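PDB 2ORY: lipase from Photobacterium sp. M37, which probably hydrolyses the ester bonds of triacylglycerols, as a cold-adapted class 3 lipase of the alpha/beta hydrolase fold. Local coordinates for residues V95-W100 with V306-Q311; V238-N243 with L247-S252; Y254-A259 with G295-I300. All coordinates share one frame; numbering follows the deposited sequence.

Contact 1: residues V95-W100 with V306-Q311; sequences VSISDW and VQAAYQ
The carbonyl oxygen of Val95 is met by two groups. Within its own loop Ile97 N gives it a weak hydrogen bond of 3.0 Å, closing an inverse gamma turn centred on Ser96. From the other segment the methyl group of Ala309 comes up to it, with CB 3.6 Å from Val95 O. The next carbonyl oxygen, that of Ser96, accepts from both Asp99 N and Trp100 N, so the turn runs directly into the first turn of helix 97-102. No hydrogen bond crosses between the segments, and the contact rests on apolar groups and small residues. With only a methyl on Ala309, its CA lies 4.9 Å from that of Val95. Helix 304-319, against which the loop lies, carries His312 just beyond Gln311. This histidine and Ser174 probably belong to the catalytic triad of the alpha/beta hydrolase fold, and both Ile97 and Trp100 touch His312. Ile97 points at the helix: with CG1 anti to its carbonyl carbon (chi1 -61°) and the chain extended beyond, CD1 is carried to 3.5 Å from Ala308 O. The same methyl meets Ala308 CB at 4.2 Å, so one branch tip bears on both backbone and side chain of that residue. On the flank of the helix turned away from residues 95-100, Gln311 NE2 donates to Gln307 OE1 over 3.0 Å in a nearly straight bond (168°) lying in the carbonyl plane, which ties together the amides of two residues one helical turn apart. Gln311 NE2 also donates to Asn296 O, while Gln311 OE1 accepts from Asn233 ND2.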
loop_
_atom_site.group_PDB
_atom_site.type_symbol
_atom_site.label_atom_id
_atom_site.label_comp_id
_atom_site.label_asym_id
_atom_site.label_seq_id
_atom_site.Cartn_x
_atom_site.Cartn_y
_atom_site.Cartn_z
ATOM N N VAL A 95 1.067 8.041 9.197
ATOM C CA VAL A 95 0.290 9.045 9.941
ATOM C C VAL A 95 0.506 10.481 9.517
ATOM O O VAL A 95 -0.412 11.294 9.589
ATOM C CB VAL A 95 0.533 8.961 11.471
ATOM C CG1 VAL A 95 0.324 7.525 11.954
ATOM C CG2 VAL A 95 1.947 9.446 11.817
ATOM N N SER A 96 1.713 10.784 9.059
ATOM C CA SER A 96 2.071 12.132 8.645
ATOM C C SER A 96 1.672 12.430 7.211
ATOM O O SER A 96 2.485 12.902 6.417
ATOM C CB SER A 96 3.577 12.317 8.805
ATOM O OG SER A 96 3.945 12.117 10.152
ATOM N N ILE A 97 0.404 12.202 6.894
ATOM C CA ILE A 97 -0.098 12.413 5.544
ATOM C C ILE A 97 0.297 13.724 4.853
ATOM O O ILE A 97 0.712 13.712 3.690
ATOM C CB ILE A 97 -1.669 12.252 5.510
ATOM C CG1 ILE A 97 -2.056 10.842 5.952
ATOM C CG2 ILE A 97 -2.210 12.503 4.105
ATOM C CD1 ILE A 97 -3.516 10.706 6.320
ATOM N N SER A 98 0.181 14.851 5.549
ATOM C CA SER A 98 0.490 16.146 4.930
ATOM C C SER A 98 1.938 16.226 4.448
ATOM O O SER A 98 2.231 16.874 3.451
ATOM C CB SER A 98 0.192 17.291 5.917
ATOM O OG SER A 98 0.301 18.553 5.292
ATOM N N ASP A 99 2.837 15.548 5.152
ATOM C CA ASP A 99 4.247 15.566 4.784
ATOM C C ASP A 99 4.604 14.640 3.624
ATOM O O ASP A 99 5.173 15.109 2.646
ATOM C CB ASP A 99 5.136 15.240 5.989
ATOM C CG ASP A 99 5.066 16.319 7.082
ATOM O OD1 ASP A 99 4.304 17.294 6.909
ATOM O OD2 ASP A 99 5.762 16.194 8.110
ATOM N N TRP A 100 4.290 13.344 3.723
ATOM C CA TRP A 100 4.644 12.425 2.641
ATOM C C TRP A 100 3.697 12.432 1.439
ATOM O O TRP A 100 4.096 12.038 0.345
ATOM C CB TRP A 100 4.815 10.988 3.158
ATOM C CG TRP A 100 3.571 10.344 3.679
ATOM C CD1 TRP A 100 3.157 10.302 4.979
ATOM C CD2 TRP A 100 2.541 9.693 2.904
ATOM N NE1 TRP A 100 1.937 9.674 5.064
ATOM C CE2 TRP A 100 1.534 9.291 3.812
ATOM C CE3 TRP A 100 2.375 9.415 1.539
ATOM C CZ2 TRP A 100 0.365 8.620 3.392
ATOM C CZ3 TRP A 100 1.212 8.743 1.128
ATOM C CH2 TRP A 100 0.227 8.358 2.055
ATOM N N VAL A 306 -5.203 15.269 12.616
ATOM C CA VAL A 306 -5.381 14.192 13.572
ATOM C C VAL A 306 -6.515 13.280 13.082
ATOM O O VAL A 306 -6.387 12.050 13.070
ATOM C CB VAL A 306 -5.688 14.770 15.002
ATOM C CG1 VAL A 306 -5.817 13.639 16.016
ATOM C CG2 VAL A 306 -4.564 15.728 15.440
ATOM N N GLN A 307 -7.619 13.890 12.658
ATOM C CA GLN A 307 -8.772 13.153 12.136
ATOM C C GLN A 307 -8.342 12.344 10.898
ATOM O O GLN A 307 -8.784 11.217 10.681
ATOM C CB GLN A 307 -9.865 14.151 11.728
ATOM C CG GLN A 307 -11.120 13.521 11.157
ATOM C CD GLN A 307 -11.978 12.875 12.224
ATOM O OE1 GLN A 307 -12.392 11.726 12.096
ATOM N NE2 GLN A 307 -12.249 13.622 13.292
ATOM N N ALA A 308 -7.474 12.945 10.092
ATOM C CA ALA A 308 -6.987 12.322 8.873
ATOM C C ALA A 308 -6.107 11.112 9.172
ATOM O O ALA A 308 -6.179 10.088 8.480
ATOM C CB ALA A 308 -6.222 13.353 8.038
ATOM N N ALA A 309 -5.273 11.226 10.201
ATOM C CA ALA A 309 -4.405 10.115 10.577
ATOM C C ALA A 309 -5.224 8.971 11.151
ATOM O O ALA A 309 -4.883 7.793 10.990
ATOM C CB ALA A 309 -3.351 10.566 11.612
ATOM N N TYR A 310 -6.308 9.316 11.832
ATOM C CA TYR A 310 -7.151 8.303 12.456
ATOM C C TYR A 310 -7.865 7.507 11.383
ATOM O O TYR A 310 -7.853 6.281 11.402
ATOM C CB TYR A 310 -8.190 8.963 13.370
ATOM C CG TYR A 310 -9.150 7.977 14.011
ATOM C CD1 TYR A 310 -8.817 7.325 15.192
ATOM C CD2 TYR A 310 -10.376 7.671 13.414
ATOM C CE1 TYR A 310 -9.673 6.390 15.770
ATOM C CE2 TYR A 310 -11.257 6.728 13.989
ATOM C CZ TYR A 310 -10.889 6.095 15.168
ATOM O OH TYR A 310 -11.725 5.169 15.764
ATOM N N GLN A 311 -8.475 8.226 10.447
ATOM C CA GLN A 311 -9.219 7.592 9.377
ATOM C C GLN A 311 -8.335 6.717 8.493
ATOM O O GLN A 311 -8.776 5.666 8.024
ATOM C CB GLN A 311 -9.926 8.641 8.522
ATOM C CG GLN A 311 -10.998 9.456 9.242
ATOM C CD GLN A 311 -12.184 8.620 9.703
ATOM O OE1 GLN A 311 -12.501 7.588 9.108
ATOM N NE2 GLN A 311 -12.857 9.074 10.762
#

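Contact 2: residues V238-N243 with L247-S252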
loop_
_atom_site.group_PDB
_atom_site.type_symbol
_atom_site.label_atom_id
_atom_site.label_comp_id
_atom_site.label_asym_id
_atom_site.label_seq_id
_atom_site.Cartn_x
_atom_site.Cartn_y
_atom_site.Cartn_z
ATOM N N VAL A 238 -6.283 10.122 1.919
ATOM C CA VAL A 238 -5.235 9.599 1.030
ATOM C C VAL A 238 -5.666 9.142 -0.360
ATOM O O VAL A 238 -5.082 9.560 -1.362
ATOM C CB VAL A 238 -4.477 8.488 1.729
ATOM C CG1 VAL A 238 -3.479 7.821 0.773
ATOM C CG2 VAL A 238 -3.771 9.087 2.921
ATOM N N PRO A 239 -6.684 8.271 -0.446
ATOM C CA PRO A 239 -7.142 7.813 -1.757
ATOM C C PRO A 239 -7.666 8.960 -2.606
ATOM O O PRO A 239 -7.888 8.777 -3.800
ATOM C CB PRO A 239 -8.262 6.839 -1.411
ATOM C CG PRO A 239 -7.815 6.275 -0.139
ATOM C CD PRO A 239 -7.345 7.496 0.614
ATOM N N TYR A 240 -7.891 10.127 -1.996
ATOM C CA TYR A 240 -8.417 11.279 -2.746
ATOM C C TYR A 240 -7.407 12.020 -3.616
ATOM O O TYR A 240 -7.758 12.995 -4.281
ATOM C CB TYR A 240 -9.082 12.300 -1.811
ATOM C CG TYR A 240 -10.461 11.909 -1.312
ATOM C CD1 TYR A 240 -10.617 10.915 -0.343
ATOM C CD2 TYR A 240 -11.608 12.556 -1.783
ATOM C CE1 TYR A 240 -11.868 10.575 0.150
ATOM C CE2 TYR A 240 -12.887 12.219 -1.289
ATOM C CZ TYR A 240 -13.000 11.228 -0.323
ATOM O OH TYR A 240 -14.234 10.875 0.186
ATOM N N ALA A 241 -6.152 11.585 -3.583
ATOM C CA ALA A 241 -5.097 12.182 -4.399
ATOM C C ALA A 241 -4.744 11.130 -5.448
ATOM O O ALA A 241 -4.755 9.928 -5.140
ATOM C CB ALA A 241 -3.881 12.489 -3.543
ATOM N N TRP A 242 -4.417 11.539 -6.670
ATOM C CA TRP A 242 -4.358 12.927 -7.087
ATOM C C TRP A 242 -5.376 13.266 -8.188
ATOM O O TRP A 242 -5.156 14.176 -8.979
ATOM C CB TRP A 242 -2.947 13.240 -7.597
ATOM C CG TRP A 242 -1.936 13.472 -6.519
ATOM C CD1 TRP A 242 -1.555 14.679 -5.994
ATOM C CD2 TRP A 242 -1.157 12.479 -5.848
ATOM N NE1 TRP A 242 -0.585 14.496 -5.045
ATOM C CE2 TRP A 242 -0.320 13.155 -4.932
ATOM C CE3 TRP A 242 -1.080 11.085 -5.933
ATOM C CZ2 TRP A 242 0.584 12.480 -4.104
ATOM C CZ3 TRP A 242 -0.175 10.409 -5.110
ATOM C CH2 TRP A 242 0.642 11.108 -4.210
ATOM N N ASN A 243 -6.471 12.529 -8.274
ATOM C CA ASN A 243 -7.470 12.856 -9.286
ATOM C C ASN A 243 -7.941 14.275 -8.946
ATOM O O ASN A 243 -8.232 14.566 -7.788
ATOM C CB ASN A 243 -8.610 11.840 -9.222
ATOM C CG ASN A 243 -9.846 12.287 -9.987
ATOM O OD1 ASN A 243 -10.641 13.079 -9.493
ATOM N ND2 ASN A 243 -10.004 11.781 -11.194
ATOM N N LEU A 247 -9.425 15.701 -5.350
ATOM C CA LEU A 247 -8.658 16.643 -4.552
ATOM C C LEU A 247 -9.537 17.791 -4.053
ATOM O O LEU A 247 -9.407 18.247 -2.911
ATOM C CB LEU A 247 -7.468 17.162 -5.372
ATOM C CG LEU A 247 -6.274 16.203 -5.578
ATOM C CD1 LEU A 247 -5.285 16.824 -6.563
ATOM C CD2 LEU A 247 -5.575 15.924 -4.245
ATOM N N LYS A 248 -10.454 18.238 -4.903
ATOM C CA LYS A 248 -11.347 19.336 -4.539
ATOM C C LYS A 248 -12.375 18.992 -3.462
ATOM O O LYS A 248 -13.212 19.818 -3.109
ATOM C CB LYS A 248 -12.038 19.865 -5.793
ATOM C CG LYS A 248 -11.086 20.641 -6.698
ATOM C CD LYS A 248 -11.694 20.960 -8.052
ATOM C CE LYS A 248 -10.670 21.631 -8.960
ATOM N NZ LYS A 248 -11.168 21.740 -10.358
ATOM N N LYS A 249 -12.296 17.778 -2.927
ATOM C CA LYS A 249 -13.214 17.345 -1.877
ATOM C C LYS A 249 -12.521 17.282 -0.528
ATOM O O LYS A 249 -13.173 17.055 0.492
ATOM C CB LYS A 249 -13.778 15.958 -2.185
ATOM C CG LYS A 249 -14.727 15.903 -3.355
ATOM C CD LYS A 249 -15.240 14.486 -3.556
ATOM C CE LYS A 249 -16.056 14.375 -4.838
ATOM N NZ LYS A 249 -16.330 12.949 -5.190
ATOM N N LEU A 250 -11.200 17.464 -0.527
ATOM C CA LEU A 250 -10.419 17.399 0.710
ATOM C C LEU A 250 -10.724 18.482 1.726
ATOM O O LEU A 250 -10.765 18.208 2.917
ATOM C CB LEU A 250 -8.917 17.407 0.397
ATOM C CG LEU A 250 -8.431 16.141 -0.324
ATOM C CD1 LEU A 250 -6.999 16.302 -0.760
ATOM C CD2 LEU A 250 -8.572 14.963 0.597
ATOM N N LYS A 251 -10.948 19.708 1.280
ATOM C CA LYS A 251 -11.237 20.796 2.225
ATOM C C LYS A 251 -12.452 20.572 3.146
ATOM O O LYS A 251 -12.460 21.019 4.296
ATOM C CB LYS A 251 -11.465 22.098 1.468
ATOM C CG LYS A 251 -12.757 22.088 0.687
ATOM C CD LYS A 251 -13.054 23.441 0.098
ATOM C CE LYS A 251 -14.341 23.409 -0.713
ATOM N NZ LYS A 251 -14.582 24.722 -1.369
ATOM N N SER A 252 -13.478 19.886 2.646
ATOM C CA SER A 252 -14.691 19.673 3.436
ATOM C C SER A 252 -15.068 18.224 3.683
ATOM O O SER A 252 -16.221 17.913 3.983
ATOM C CB SER A 252 -15.852 20.385 2.765
ATOM O OG SER A 252 -15.955 19.947 1.422
#
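Leu247 N donates to Asn243 O over 2.9 Å, and this bond closes the short helix 244-247 that joins the two segments. Before it, residues 238-240 form a 3-10 turn, and the peptide between Ala241 and Trp242 is cis, which bends the chain sharply. After it, Leu247 to Leu250 make a type I beta turn, held by a bond from Leu250 N to Leu247 O. The backbones come nearest where Tyr240 CA and Leu247 CA lie 5.7 Å apart. The compact reversal is also capped: Asn243 stands at the N-cap, its OD1 accepting from Ser246 N, while its ND2 donates to Tyr283 O. Leading into this reversal, Val238 N donates to OD1 of Asp236, which ties the start of this loop to the probable acid of the catalytic triad. The side chain of Leu247 reaches into the bend, its CG anti to the carbonyl carbon (chi1 -75°), which carries the two methyls to different neighbours: CD1 lies 3.6 Å from Trp242 O, while CD2 rests 3.8 Å from Ala241 CA. Beyond the bend it also touches Met274 of helix 265-278. Tyr240 and Leu250 run antiparallel alongside each other, with Tyr240 CB 3.6 Å from Leu250 CD2. Lys249 crosses the tyrosine at about a right angle; its CB approaches Tyr240 CE2 obliquely at 3.9 Å, and its CD, farther along the extended chain, lies at the ring edge in the ring plane. The tyrosine hydroxyl, at another point of the rim, is hydrogen-bonded to Ser234 O.

Contact 3: residues Y254-A259 with G295-I300; sequences YISEQA and GNINPI
Apolar contact between Ile297 and the loop of Tyr254 and Ala259 joins the two segments, and no hydrogen bond passes between them. The two branches of the isoleucine are used separately. Its CG1 stands anti to the carbonyl carbon (chi1 -67°) and the chain runs on fully extended, which carries CD1 against the backbone of Tyr254, 3.6 Å from its CA. The same methyl lies 4.0 Å from Tyr254 CB and equally far from Ser256 OG, while CG1 approaches the tyrosine ring obliquely. The other branch, CG2, turns to Ala259 and meets its CB at 4.1 Å. Ile297 is thus set against both the beginning and the end of residues 254-259.

Polar bonds act within that loop and close it into a compact turn. Ser256 OG, placed between the backbone N and the carbonyl carbon (chi1 66°), accepts from Gln258 N at 2.9 Å and from Ala259 N at 3.1 Å, forming an ST turn and an ST motif on one oxygen. A backbone bond from Ser256 N to Ala259 O, 2.8 Å long, draws the ends of this turn together.

Both segments are loops at the surface, the first leading to helix 265-278 and the second to helix 304-319. Tyr254 lies inward of the rest, its hydroxyl hydrogen-bonded to Leu235 O and its side chain touching Gln307 and Ala308, so the loop pair is set against the flank of helix 304-319.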
loop_
_atom_site.group_PDB
_atom_site.type_symbol
_atom_site.label_atom_id
_atom_site.label_comp_id
_atom_site.label_asym_id
_atom_site.label_seq_id
_atom_site.Cartn_x
_atom_site.Cartn_y
_atom_site.Cartn_z
ATOM N N TYR A 254 -14.455 16.431 6.179
ATOM C CA TYR A 254 -14.898 16.201 7.556
ATOM C C TYR A 254 -15.904 17.225 8.049
ATOM O O TYR A 254 -15.935 17.570 9.232
ATOM C CB TYR A 254 -13.703 16.176 8.515
ATOM C CG TYR A 254 -12.635 15.166 8.147
ATOM C CD1 TYR A 254 -12.964 13.847 7.817
ATOM C CD2 TYR A 254 -11.296 15.537 8.115
ATOM C CE1 TYR A 254 -11.966 12.926 7.455
ATOM C CE2 TYR A 254 -10.301 14.636 7.763
ATOM C CZ TYR A 254 -10.632 13.339 7.428
ATOM O OH TYR A 254 -9.622 12.492 7.036
ATOM N N ILE A 255 -16.728 17.709 7.133
ATOM C CA ILE A 255 -17.733 18.687 7.480
ATOM C C ILE A 255 -19.083 18.047 7.247
ATOM O O ILE A 255 -19.520 17.896 6.105
ATOM C CB ILE A 255 -17.615 19.953 6.606
ATOM C CG1 ILE A 255 -16.285 20.654 6.874
ATOM C CG2 ILE A 255 -18.771 20.910 6.904
ATOM C CD1 ILE A 255 -16.042 21.857 5.984
ATOM N N SER A 256 -19.732 17.645 8.333
ATOM C CA SER A 256 -21.047 17.033 8.245
ATOM C C SER A 256 -22.045 17.856 9.051
ATOM O O SER A 256 -21.918 19.077 9.177
ATOM C CB SER A 256 -21.007 15.601 8.785
ATOM O OG SER A 256 -20.744 15.592 10.177
ATOM N N GLU A 257 -23.047 17.176 9.589
ATOM C CA GLU A 257 -24.061 17.834 10.395
ATOM C C GLU A 257 -23.887 17.306 11.811
ATOM O O GLU A 257 -24.595 17.706 12.732
ATOM C CB GLU A 257 -25.455 17.506 9.853
ATOM C CG GLU A 257 -25.634 17.897 8.386
ATOM C CD GLU A 257 -27.035 17.626 7.857
ATOM O OE1 GLU A 257 -27.486 16.458 7.914
ATOM O OE2 GLU A 257 -27.682 18.584 7.378
ATOM N N GLN A 258 -22.919 16.409 11.968
ATOM C CA GLN A 258 -22.616 15.809 13.257
ATOM C C GLN A 258 -21.323 16.410 13.811
ATOM O O GLN A 258 -21.081 16.384 15.023
ATOM C CB GLN A 258 -22.439 14.291 13.107
ATOM C CG GLN A 258 -23.281 13.441 14.055
ATOM C CD GLN A 258 -24.731 13.352 13.618
ATOM O OE1 GLN A 258 -25.401 14.371 13.446
ATOM N NE2 GLN A 258 -25.226 12.126 13.432
ATOM N N ALA A 259 -20.496 16.948 12.915
ATOM C CA ALA A 259 -19.225 17.540 13.306
ATOM C C ALA A 259 -18.638 18.370 12.178
ATOM O O ALA A 259 -19.035 18.235 11.024
ATOM C CB ALA A 259 -18.246 16.453 13.713
ATOM N N GLY A 295 -17.066 5.554 6.230
ATOM C CA GLY A 295 -16.432 5.865 7.502
ATOM C C GLY A 295 -17.242 6.806 8.372
ATOM O O GLY A 295 -18.205 7.403 7.912
ATOM N N ASN A 296 -16.838 6.940 9.629
ATOM C CA ASN A 296 -17.525 7.800 10.577
ATOM C C ASN A 296 -16.580 8.752 11.274
ATOM O O ASN A 296 -15.619 8.325 11.913
ATOM C CB ASN A 296 -18.223 6.947 11.624
ATOM C CG ASN A 296 -19.235 6.034 11.015
ATOM O OD1 ASN A 296 -20.265 6.488 10.508
ATOM N ND2 ASN A 296 -18.947 4.740 11.028
ATOM N N ILE A 297 -16.879 10.042 11.174
ATOM C CA ILE A 297 -16.048 11.073 11.783
ATOM C C ILE A 297 -15.933 10.897 13.290
ATOM O O ILE A 297 -16.940 10.875 13.983
ATOM C CB ILE A 297 -16.613 12.485 11.466
ATOM C CG1 ILE A 297 -16.490 12.771 9.964
ATOM C CG2 ILE A 297 -15.839 13.536 12.207
ATOM C CD1 ILE A 297 -17.039 14.128 9.528
ATOM N N ASN A 298 -14.704 10.761 13.787
ATOM C CA ASN A 298 -14.453 10.621 15.224
ATOM C C ASN A 298 -14.519 12.024 15.834
ATOM O O ASN A 298 -13.569 12.807 15.732
ATOM C CB ASN A 298 -13.079 10.012 15.468
ATOM C CG ASN A 298 -12.836 9.742 16.921
ATOM O OD1 ASN A 298 -13.657 10.097 17.755
ATOM N ND2 ASN A 298 -11.713 9.113 17.240
ATOM N N PRO A 299 -15.651 12.359 16.475
ATOM C CA PRO A 299 -15.919 13.657 17.111
ATOM C C PRO A 299 -14.876 14.173 18.108
ATOM O O PRO A 299 -14.739 15.374 18.300
ATOM C CB PRO A 299 -17.279 13.438 17.752
ATOM C CG PRO A 299 -17.202 11.991 18.156
ATOM C CD PRO A 299 -16.651 11.365 16.903
ATOM N N ILE A 300 -14.141 13.273 18.743
ATOM C CA ILE A 300 -13.128 13.684 19.700
ATOM C C ILE A 300 -11.918 14.346 19.022
ATOM O O ILE A 300 -11.256 15.189 19.619
ATOM C CB ILE A 300 -12.634 12.465 20.497
ATOM C CG1 ILE A 300 -13.783 11.860 21.296
ATOM C CG2 ILE A 300 -11.518 12.863 21.431
ATOM C CD1 ILE A 300 -13.389 10.584 22.049
#

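Helix 304-319 is common ground for contacts 1 and 3, whose centres are about 16 Å apart: Gln307 NE2 probably donates to Asn298 O over 2.9 Å, and Tyr254 OH lies 3.2 Å from Ala308 CA. Contacts 1 and 2, with centres about 13 Å apart, meet through Val238, whose CG2 is 3.8 Å from Ile97 CD1. Contacts 2 and 3 are linked through adjoining sequence, with centres about 17 Å apart. Contacts 1 and 2 lie beside the probable triad of Ser174, His312 and Asp236 (contact 1 touches His312, contact 2 follows Asp236 along the chain), while contact 3 lies farther out, with Tyr254 near the triad but not touching it.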